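Local coordinates for glutamate receptor kainate-like protein (Pleurobrachia bachei, PDB 4ZDM) that binds glycine in the clamshell ligand-binding domain of an ionotropic glutamate receptor and probably serves as a subunit of a glycine-activated ion channel, at residues L131-D145 / D160-Y174. Numbering follows the deposited sequence.
Sequences LELLNQDKYQWGVVD and DYNRIAEDAVKVGSY. With NA (sodium ion), chain F; NA (sodium ion), chain E; SO4 (sulfate ion), chain C.
Strands 140-144 and 169-171 pair in parallel, Val143 beside Lys170, in a beta-alpha-beta connection of the periplasmic-binding-protein-like fold; helices 148-155 and 159-167 link them, and strand 186-192 flanks the first strand on its other edge. Four backbone bonds join the pair: Val169 N to Trp141 O, Val143 N to Val169 O, Val171 N to Val143 O and Asp145 N to Val171 O. Glycine suits position 142 because a CB there would sit tightly against Val169 O, which instead makes a CA-H...O contact with Gly142 CA at 3.1 Å.

Trp141 ties strand 140-144 to helix 159-167. Its NE1 gives a nearly straight bond (165°) to Ile164 O at 2.9 Å, lying in the ring plane and using a carbonyl lone pair. With chi1 at 63°, CG sits between the backbone N and carbonyl carbon, which swings the indole across to the helix. Ile164 CD1 and Leu133 CB lie over one face, while Ala168 CB, small enough to fit, comes obliquely to within 3.6 Å of Trp141 CD1. With only an alanine here, Ile164 O is likely to lose this indole donor, and Leu133 CB and Ile164 CD1 the ring they pack on.

Leucines of 131-134 pack on Ile164 with their branched ends. Leu134 CD2 touches Ile164 CD1 at 3.7 Å, and Leu131 CD2 reaches Ile164 CG1 at 3.9 Å.

Charged groups edge the contact. Asp145 OD1 binds a sodium ion together with Glu150. Alongside Val143, the long Lys170 chain bends at chi2, which brings Lys170 NZ to Ala165 O at 2.7 Å. The same NZ also bonds Ala168 O, at 2.8 Å.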
ATOM      1  N   LEU A 131     -35.027  -6.418  25.557  1.00 25.24           N
ATOM      2  CA  LEU A 131     -35.247  -5.185  26.293  1.00 24.43           C
ATOM      3  C   LEU A 131     -35.631  -5.428  27.760  1.00 26.06           C
ATOM      4  O   LEU A 131     -35.563  -4.492  28.555  1.00 24.93           O
ATOM      5  CB  LEU A 131     -36.303  -4.338  25.579  1.00 24.39           C
ATOM      6  CG  LEU A 131     -35.773  -3.730  24.282  1.00 27.68           C
ATOM      7  CD1 LEU A 131     -36.846  -2.910  23.631  1.00 32.75           C
ATOM      8  CD2 LEU A 131     -34.569  -2.869  24.551  1.00 24.25           C
ATOM      9  N   GLU A 132     -35.965  -6.662  28.127  1.00 23.04           N
ATOM     10  CA  GLU A 132     -36.235  -6.985  29.538  1.00 23.65           C
ATOM     11  C   GLU A 132     -34.968  -6.750  30.376  1.00 23.63           C
ATOM     12  O   GLU A 132     -35.051  -6.667  31.607  1.00 24.14           O
ATOM     13  CB  GLU A 132     -36.745  -8.422  29.689  1.00 32.69           C
ATOM     14  CG  GLU A 132     -38.156  -8.607  29.119  1.00 32.28           C
ATOM     15  CD  GLU A 132     -38.664 -10.030  29.188  1.00 45.01           C
ATOM     16  OE1 GLU A 132     -37.909 -10.944  29.581  1.00 40.97           O
ATOM     17  OE2 GLU A 132     -39.847 -10.226  28.838  1.00 50.39           O
ATOM     18  N   LEU A 133     -33.792  -6.638  29.731  1.00 22.94           N
ATOM     19  CA  LEU A 133     -32.549  -6.364  30.478  1.00 19.17           C
ATOM     20  C   LEU A 133     -32.609  -5.066  31.253  1.00 24.43           C
ATOM     21  O   LEU A 133     -31.964  -4.898  32.305  1.00 23.59           O
ATOM     22  CB  LEU A 133     -31.333  -6.345  29.535  1.00 23.85           C
ATOM     23  CG  LEU A 133     -30.863  -7.698  29.025  1.00 23.22           C
ATOM     24  CD1 LEU A 133     -29.905  -7.470  27.868  1.00 22.89           C
ATOM     25  CD2 LEU A 133     -30.204  -8.464  30.147  1.00 25.98           C
ATOM     26  N   LEU A 134     -33.428  -4.151  30.763  1.00 22.66           N
ATOM     27  CA  LEU A 134     -33.481  -2.838  31.353  1.00 21.26           C
ATOM     28  C   LEU A 134     -34.253  -2.822  32.646  1.00 27.48           C
ATOM     29  O   LEU A 134     -34.205  -1.820  33.327  1.00 25.40           O
ATOM     30  CB  LEU A 134     -34.099  -1.822  30.388  1.00 26.67           C
ATOM     31  CG  LEU A 134     -33.312  -1.633  29.097  1.00 23.03           C
ATOM     32  CD1 LEU A 134     -34.074  -0.740  28.178  1.00 25.75           C
ATOM     33  CD2 LEU A 134     -31.990  -1.050  29.418  1.00 26.61           C
ATOM     34  N   ASN A 135     -34.943  -3.900  33.000  1.00 26.81           N
ATOM     35  CA  ASN A 135     -35.794  -3.840  34.199  1.00 37.86           C
ATOM     36  C   ASN A 135     -35.472  -4.914  35.220  1.00 40.71           C
ATOM     37  O   ASN A 135     -36.334  -5.301  35.990  1.00 39.22           O
ATOM     38  CB  ASN A 135     -37.247  -3.941  33.783  1.00 51.05           C
ATOM     39  CG  ASN A 135     -37.569  -3.016  32.638  1.00 67.59           C
ATOM     40  OD1 ASN A 135     -37.632  -1.795  32.819  1.00 74.40           O
ATOM     41  ND2 ASN A 135     -37.747  -3.583  31.439  1.00 70.69           N
ATOM     42  N   GLN A 136     -34.228  -5.386  35.230  1.00 28.03           N
ATOM     43  CA  GLN A 136     -33.840  -6.492  36.088  1.00 28.53           C
ATOM     44  C   GLN A 136     -32.424  -6.275  36.571  1.00 31.38           C
ATOM     45  O   GLN A 136     -31.753  -5.356  36.111  1.00 32.62           O
ATOM     46  CB  GLN A 136     -33.974  -7.828  35.348  1.00 27.88           C
ATOM     47  CG  GLN A 136     -33.180  -7.925  34.040  1.00 25.97           C
ATOM     48  CD  GLN A 136     -31.735  -8.214  34.255  1.00 28.46           C
ATOM     49  OE1 GLN A 136     -31.385  -9.215  34.878  1.00 27.20           O
ATOM     50  NE2 GLN A 136     -30.861  -7.367  33.694  1.00 24.80           N
ATOM     51  N   ASP A 137     -31.971  -7.109  37.505  1.00 34.31           N
ATOM     52  CA  ASP A 137     -30.623  -6.965  38.048  1.00 45.77           C
ATOM     53  C   ASP A 137     -29.908  -8.304  38.207  1.00 40.66           C
ATOM     54  O   ASP A 137     -28.851  -8.374  38.830  1.00 52.37           O
ATOM     55  CB  ASP A 137     -30.670  -6.233  39.397  1.00 59.83           C
ATOM     56  CG  ASP A 137     -31.772  -6.749  40.309  1.00 65.29           C
ATOM     57  OD1 ASP A 137     -31.913  -7.986  40.447  1.00 63.36           O
ATOM     58  OD2 ASP A 137     -32.500  -5.908  40.886  1.00 68.59           O
ATOM     59  N   LYS A 138     -30.477  -9.367  37.654  1.00 25.97           N
ATOM     60  CA  LYS A 138     -29.831 -10.672  37.678  1.00 29.81           C
ATOM     61  C   LYS A 138     -28.691 -10.782  36.662  1.00 30.01           C
ATOM     62  O   LYS A 138     -27.646 -11.360  36.946  1.00 27.29           O
ATOM     63  CB  LYS A 138     -30.859 -11.768  37.401  1.00 33.47           C
ATOM     64  CG  LYS A 138     -30.279 -13.182  37.329  1.00 40.31           C
ATOM     65  CD  LYS A 138     -31.406 -14.211  37.293  1.00 48.00           C
ATOM     66  CE  LYS A 138     -30.903 -15.616  37.022  1.00 52.70           C
ATOM     67  NZ  LYS A 138     -29.579 -15.889  37.630  1.00 56.74           N
ATOM     68  N   TYR A 139     -28.900 -10.217  35.476  1.00 23.99           N
ATOM     69  CA  TYR A 139     -27.926 -10.362  34.400  1.00 25.60           C
ATOM     70  C   TYR A 139     -27.249  -9.059  34.079  1.00 17.86           C
ATOM     71  O   TYR A 139     -27.908  -8.030  33.945  1.00 22.15           O
ATOM     72  CB  TYR A 139     -28.605 -10.864  33.147  1.00 22.91           C
ATOM     73  CG  TYR A 139     -29.209 -12.217  33.301  1.00 28.16           C
ATOM     74  CD1 TYR A 139     -28.442 -13.359  33.162  1.00 27.53           C
ATOM     75  CD2 TYR A 139     -30.552 -12.352  33.619  1.00 34.35           C
ATOM     76  CE1 TYR A 139     -29.005 -14.620  33.320  1.00 36.62           C
ATOM     77  CE2 TYR A 139     -31.126 -13.604  33.778  1.00 41.97           C
ATOM     78  CZ  TYR A 139     -30.347 -14.727  33.630  1.00 40.56           C
ATOM     79  OH  TYR A 139     -30.931 -15.959  33.778  1.00 48.76           O
ATOM     80  N   GLN A 140     -25.926  -9.122  33.974  1.00 18.22           N
ATOM     81  CA  GLN A 140     -25.159  -8.100  33.275  1.00 21.97           C
ATOM     82  C   GLN A 140     -25.305  -8.340  31.770  1.00 16.21           C
ATOM     83  O   GLN A 140     -25.693  -9.413  31.330  1.00 18.21           O
ATOM     84  CB  GLN A 140     -23.681  -8.156  33.625  1.00 23.71           C
ATOM     85  CG  GLN A 140     -23.368  -7.784  35.072  1.00 39.40           C
ATOM     86  CD  GLN A 140     -21.882  -7.749  35.302  1.00 45.02           C
ATOM     87  OE1 GLN A 140     -21.260  -8.787  35.502  1.00 52.94           O
ATOM     88  NE2 GLN A 140     -21.291  -6.559  35.211  1.00 48.00           N
ATOM     89  N   TRP A 141     -24.998  -7.321  30.980  1.00 17.09           N
ATOM     90  CA  TRP A 141     -24.891  -7.549  29.544  1.00 14.65           C
ATOM     91  C   TRP A 141     -23.753  -6.723  28.977  1.00 14.44           C
ATOM     92  O   TRP A 141     -23.289  -5.773  29.584  1.00 17.56           O
ATOM     93  CB  TRP A 141     -26.202  -7.224  28.843  1.00 14.91           C
ATOM     94  CG  TRP A 141     -26.659  -5.793  28.925  1.00 14.91           C
ATOM     95  CD1 TRP A 141     -26.449  -4.824  27.977  1.00 17.59           C
ATOM     96  CD2 TRP A 141     -27.429  -5.175  29.958  1.00 15.75           C
ATOM     97  NE1 TRP A 141     -27.026  -3.648  28.358  1.00 18.68           N
ATOM     98  CE2 TRP A 141     -27.637  -3.838  29.576  1.00 19.13           C
ATOM     99  CE3 TRP A 141     -27.959  -5.624  31.181  1.00 20.12           C
ATOM    100  CZ2 TRP A 141     -28.344  -2.939  30.366  1.00 21.98           C
ATOM    101  CZ3 TRP A 141     -28.661  -4.720  31.957  1.00 23.12           C
ATOM    102  CH2 TRP A 141     -28.861  -3.401  31.530  1.00 22.99           C
ATOM    103  N   GLY A 142     -23.279  -7.114  27.792  1.00 13.42           N
ATOM    104  CA  GLY A 142     -22.110  -6.533  27.200  1.00 12.99           C
ATOM    105  C   GLY A 142     -22.097  -6.485  25.682  1.00 12.53           C
ATOM    106  O   GLY A 142     -22.763  -7.256  25.028  1.00 13.85           O
ATOM    107  N   VAL A 143     -21.302  -5.557  25.170  1.00 13.96           N
ATOM    108  CA  VAL A 143     -21.054  -5.385  23.736  1.00 13.14           C
ATOM    109  C   VAL A 143     -19.569  -5.119  23.550  1.00 13.73           C
ATOM    110  O   VAL A 143     -18.897  -4.618  24.485  1.00 14.26           O
ATOM    111  CB  VAL A 143     -21.906  -4.239  23.120  1.00 13.27           C
ATOM    112  CG1 VAL A 143     -23.339  -4.555  23.212  1.00 15.53           C
ATOM    113  CG2 VAL A 143     -21.588  -2.909  23.742  1.00 14.61           C
ATOM    114  N   VAL A 144     -19.046  -5.404  22.365  1.00 11.75           N
ATOM    115  CA  VAL A 144     -17.662  -5.088  22.009  1.00 11.66           C
ATOM    116  C   VAL A 144     -17.495  -3.628  21.645  1.00 13.85           C
ATOM    117  O   VAL A 144     -18.251  -3.092  20.848  1.00 13.15           O
ATOM    118  CB  VAL A 144     -17.161  -5.929  20.856  1.00 12.41           C
ATOM    119  CG1 VAL A 144     -15.698  -5.742  20.595  1.00 13.56           C
ATOM    120  CG2 VAL A 144     -17.435  -7.393  21.090  1.00 12.67           C
ATOM    121  N   ASP A 145     -16.475  -2.987  22.196  1.00 12.41           N
ATOM    122  CA  ASP A 145     -16.169  -1.625  21.789  1.00 15.35           C
ATOM    123  C   ASP A 145     -15.768  -1.573  20.329  1.00 12.06           C
ATOM    124  O   ASP A 145     -15.029  -2.428  19.844  1.00 14.43           O
ATOM    125  CB  ASP A 145     -15.021  -1.049  22.624  1.00 16.84           C
ATOM    126  CG  ASP A 145     -14.611   0.341  22.172  1.00 21.22           C
ATOM    127  OD1 ASP A 145     -15.316   1.303  22.534  1.00 27.38           O
ATOM    128  OD2 ASP A 145     -13.637   0.458  21.415  1.00 24.13           O
ATOM    129  N   ASP A 160     -34.582   3.021  23.998  1.00 24.67           N
ATOM    130  CA  ASP A 160     -34.314   1.843  24.855  1.00 29.29           C
ATOM    131  C   ASP A 160     -33.065   1.075  24.353  1.00 22.21           C
ATOM    132  O   ASP A 160     -32.317   0.559  25.165  1.00 22.07           O
ATOM    133  CB  ASP A 160     -35.487   0.850  24.914  1.00 35.14           C
ATOM    134  CG  ASP A 160     -36.722   1.399  25.620  1.00 43.95           C
ATOM    135  OD1 ASP A 160     -36.589   2.160  26.592  1.00 30.40           O
ATOM    136  OD2 ASP A 160     -37.844   1.037  25.199  1.00 51.73           O
ATOM    137  N   TYR A 161     -32.893   0.946  23.033  1.00 22.76           N
ATOM    138  CA  TYR A 161     -31.657   0.356  22.494  1.00 23.52           C
ATOM    139  C   TYR A 161     -30.465   1.244  22.863  1.00 16.20           C
ATOM    140  O   TYR A 161     -29.378   0.764  23.167  1.00 20.95           O
ATOM    141  CB  TYR A 161     -31.776   0.154  20.976  1.00 22.55           C
ATOM    142  CG  TYR A 161     -32.633  -1.024  20.559  1.00 28.36           C
ATOM    143  CD1 TYR A 161     -32.596  -2.220  21.263  1.00 24.17           C
ATOM    144  CD2 TYR A 161     -33.416  -0.968  19.407  1.00 24.20           C
ATOM    145  CE1 TYR A 161     -33.375  -3.307  20.873  1.00 26.42           C
ATOM    146  CE2 TYR A 161     -34.171  -2.065  18.996  1.00 22.78           C
ATOM    147  CZ  TYR A 161     -34.155  -3.222  19.732  1.00 26.81           C
ATOM    148  OH  TYR A 161     -34.903  -4.324  19.324  1.00 27.64           O
ATOM    149  N   ASN A 162     -30.659   2.574  22.853  1.00 21.57           N
ATOM    150  CA  ASN A 162     -29.585   3.465  23.263  1.00 20.92           C
ATOM    151  C   ASN A 162     -29.178   3.156  24.692  1.00 22.85           C
ATOM    152  O   ASN A 162     -27.999   3.168  25.028  1.00 21.25           O
ATOM    153  CB  ASN A 162     -29.973   4.961  23.213  1.00 20.66           C
ATOM    154  CG  ASN A 162     -30.418   5.477  21.830  1.00 28.77           C
ATOM    155  OD1 ASN A 162     -31.098   6.516  21.760  1.00 23.65           O
ATOM    156  ND2 ASN A 162     -30.029   4.822  20.752  1.00 22.44           N
ATOM    157  N   ARG A 163     -30.174   2.893  25.538  1.00 20.54           N
ATOM    158  CA  ARG A 163     -29.922   2.634  26.957  1.00 24.58           C
ATOM    159  C   ARG A 163     -29.204   1.287  27.123  1.00 22.09           C
ATOM    160  O   ARG A 163     -28.326   1.148  27.961  1.00 21.54           O
ATOM    161  CB  ARG A 163     -31.248   2.657  27.736  1.00 25.70           C
ATOM    162  CG  ARG A 163     -31.129   2.430  29.241  1.00 32.09           C
ATOM    163  CD  ARG A 163     -31.145   3.735  30.043  1.00 31.26           C
ATOM    164  NE  ARG A 163     -30.764   3.425  31.408  1.00 23.47           N
ATOM    165  CZ  ARG A 163     -31.606   3.380  32.444  1.00 22.12           C
ATOM    166  NH1 ARG A 163     -32.874   3.647  32.265  1.00 23.11           N
ATOM    167  NH2 ARG A 163     -31.167   3.070  33.628  1.00 21.49           N
ATOM    168  N   ILE A 164     -29.610   0.299  26.336  1.00 20.14           N
ATOM    169  CA  ILE A 164     -28.869  -0.972  26.313  1.00 16.56           C
ATOM    170  C   ILE A 164     -27.371  -0.731  26.035  1.00 21.13           C
ATOM    171  O   ILE A 164     -26.509  -1.311  26.690  1.00 19.39           O
ATOM    172  CB  ILE A 164     -29.503  -1.912  25.279  1.00 18.56           C
ATOM    173  CG1 ILE A 164     -30.882  -2.395  25.731  1.00 23.80           C
ATOM    174  CG2 ILE A 164     -28.537  -3.088  25.005  1.00 19.74           C
ATOM    175  CD1 ILE A 164     -30.846  -3.466  26.806  1.00 23.92           C
ATOM    176  N   ALA A 165     -27.016   0.106  25.052  1.00 18.02           N
ATOM    177  CA  ALA A 165     -25.610   0.297  24.742  1.00 19.12           C
ATOM    178  C   ALA A 165     -24.927   1.053  25.857  1.00 19.58           C
ATOM    179  O   ALA A 165     -23.787   0.755  26.198  1.00 22.62           O
ATOM    180  CB  ALA A 165     -25.461   1.030  23.437  1.00 21.89           C
ATOM    181  N   GLU A 166     -25.639   2.053  26.384  1.00 21.72           N
ATOM    182  CA  GLU A 166     -25.132   2.928  27.442  1.00 26.33           C
ATOM    183  C   GLU A 166     -24.704   2.120  28.661  1.00 26.76           C
ATOM    184  O   GLU A 166     -23.606   2.273  29.167  1.00 22.40           O
ATOM    185  CB  GLU A 166     -26.220   3.949  27.839  1.00 29.16           C
ATOM    186  CG  GLU A 166     -25.913   4.857  29.032  1.00 44.19           C
ATOM    187  CD  GLU A 166     -27.134   5.724  29.492  1.00 52.74           C
ATOM    188  OE1 GLU A 166     -28.064   6.017  28.685  1.00 41.60           O
ATOM    189  OE2 GLU A 166     -27.168   6.099  30.687  1.00 38.91           O
ATOM    190  N   ASP A 167     -25.579   1.236  29.092  1.00 24.32           N
ATOM    191  CA  ASP A 167     -25.361   0.500  30.334  1.00 22.21           C
ATOM    192  C   ASP A 167     -24.652  -0.843  30.153  1.00 15.96           C
ATOM    193  O   ASP A 167     -24.340  -1.550  31.114  1.00 20.85           O
ATOM    194  CB  ASP A 167     -26.686   0.285  31.025  1.00 22.07           C
ATOM    195  CG  ASP A 167     -27.248   1.588  31.605  1.00 37.37           C
ATOM    196  OD1 ASP A 167     -26.480   2.550  31.773  1.00 35.77           O
ATOM    197  OD2 ASP A 167     -28.446   1.645  31.853  1.00 29.32           O
ATOM    198  N   ALA A 168     -24.378  -1.215  28.911  1.00 17.49           N
ATOM    199  CA  ALA A 168     -23.629  -2.432  28.675  1.00 14.49           C
ATOM    200  C   ALA A 168     -22.184  -2.369  29.177  1.00 16.86           C
ATOM    201  O   ALA A 168     -21.533  -1.323  29.082  1.00 20.07           O
ATOM    202  CB  ALA A 168     -23.606  -2.740  27.187  1.00 15.92           C
ATOM    203  N   VAL A 169     -21.667  -3.508  29.629  1.00 16.95           N
ATOM    204  CA  VAL A 169     -20.259  -3.698  29.814  1.00 15.70           C
ATOM    205  C   VAL A 169     -19.613  -3.563  28.448  1.00 21.21           C
ATOM    206  O   VAL A 169     -20.164  -4.110  27.487  1.00 18.95           O
ATOM    207  CB  VAL A 169     -19.950  -5.070  30.406  1.00 19.37           C
ATOM    208  CG1 VAL A 169     -18.466  -5.312  30.491  1.00 22.76           C
ATOM    209  CG2 VAL A 169     -20.561  -5.220  31.814  1.00 19.51           C
ATOM    210  N   LYS A 170     -18.491  -2.852  28.351  1.00 18.76           N
ATOM    211  CA  LYS A 170     -17.732  -2.751  27.096  1.00 16.13           C
ATOM    212  C   LYS A 170     -16.529  -3.666  27.136  1.00 21.98           C
ATOM    213  O   LYS A 170     -15.644  -3.518  27.995  1.00 29.06           O
ATOM    214  CB  LYS A 170     -17.300  -1.305  26.834  1.00 22.14           C
ATOM    215  CG  LYS A 170     -18.440  -0.272  26.840  1.00 22.54           C
ATOM    216  CD  LYS A 170     -19.681  -0.709  26.018  1.00 19.11           C
ATOM    217  CE  LYS A 170     -20.683   0.402  25.898  1.00 20.88           C
ATOM    218  NZ  LYS A 170     -21.270   0.825  27.250  1.00 22.99           N
ATOM    219  N   VAL A 171     -16.528  -4.699  26.304  1.00 16.61           N
ATOM    220  CA  VAL A 171     -15.411  -5.632  26.241  1.00 16.10           C
ATOM    221  C   VAL A 171     -14.507  -5.275  25.071  1.00 15.48           C
ATOM    222  O   VAL A 171     -14.925  -4.610  24.126  1.00 15.69           O
ATOM    223  CB  VAL A 171     -15.860  -7.129  26.165  1.00 15.34           C
ATOM    224  CG1 VAL A 171     -16.604  -7.565  27.448  1.00 18.58           C
ATOM    225  CG2 VAL A 171     -16.731  -7.399  24.932  1.00 15.11           C
ATOM    226  N   GLY A 172     -13.257  -5.714  25.133  1.00 17.78           N
ATOM    227  CA  GLY A 172     -12.273  -5.292  24.162  1.00 18.44           C
ATOM    228  C   GLY A 172     -12.250  -6.096  22.874  1.00 18.37           C
ATOM    229  O   GLY A 172     -11.654  -5.679  21.890  1.00 21.46           O
ATOM    230  N   SER A 173     -12.885  -7.264  22.881  1.00 15.21           N
ATOM    231  CA  SER A 173     -12.891  -8.124  21.711  1.00 13.56           C
ATOM    232  C   SER A 173     -14.103  -9.045  21.743  1.00 13.31           C
ATOM    233  O   SER A 173     -14.681  -9.285  22.796  1.00 13.69           O
ATOM    234  CB  SER A 173     -11.621  -8.960  21.637  1.00 16.20           C
ATOM    235  OG  SER A 173     -11.580  -9.903  22.687  1.00 17.54           O
ATOM    236  N   TYR A 174     -14.459  -9.552  20.573  1.00 12.95           N
ATOM    237  CA  TYR A 174     -15.498 -10.553  20.413  1.00 11.72           C
ATOM    238  C   TYR A 174     -15.223 -11.768  21.279  1.00 11.98           C
ATOM    239  O   TYR A 174     -16.104 -12.251  21.995  1.00 12.09           O
ATOM    240  CB  TYR A 174     -15.565 -10.926  18.941  1.00 10.59           C
ATOM    241  CG  TYR A 174     -16.539 -11.944  18.512  1.00 12.20           C
ATOM    242  CD1 TYR A 174     -17.891 -11.646  18.472  1.00 13.22           C
ATOM    243  CD2 TYR A 174     -16.130 -13.127  17.962  1.00 10.43           C
ATOM    244  CE1 TYR A 174     -18.789 -12.555  17.960  1.00 15.37           C
ATOM    245  CE2 TYR A 174     -17.027 -14.016  17.431  1.00 11.97           C
ATOM    246  CZ  TYR A 174     -18.353 -13.705  17.429  1.00 13.48           C
ATOM    247  OH  TYR A 174     -19.285 -14.563  16.841  1.00 15.27           O
TER
HETATM  248 NA    NA F 305     -35.030   3.073  27.894  1.00 44.47          NA
HETATM  249 NA    NA E 304     -17.247   1.510  23.956  0.73 36.45          NA
HETATM  250  S   SO4 C 302     -36.280  -4.795  15.620  0.70 37.25           S
HETATM  251  O1  SO4 C 302     -37.021  -5.919  16.220  0.70 30.27           O
HETATM  252  O2  SO4 C 302     -35.617  -4.048  16.709  0.70 26.90           O
HETATM  253  O3  SO4 C 302     -35.448  -5.359  14.530  0.70 22.80           O
HETATM  254  O4  SO4 C 302     -37.173  -3.850  14.958  0.70 37.14           O
HETATM  255  O   HOH W   1     -24.581  -4.584  32.409  1.00 26.76           O
HETATM  256  O   HOH W   2     -12.536  -2.911  21.132  1.00 29.32           O
HETATM  257  O   HOH W   3     -34.984   3.305  30.065  1.00 40.87           O
HETATM  258  O   HOH W   4     -18.275   3.664  25.104  1.00 47.68           O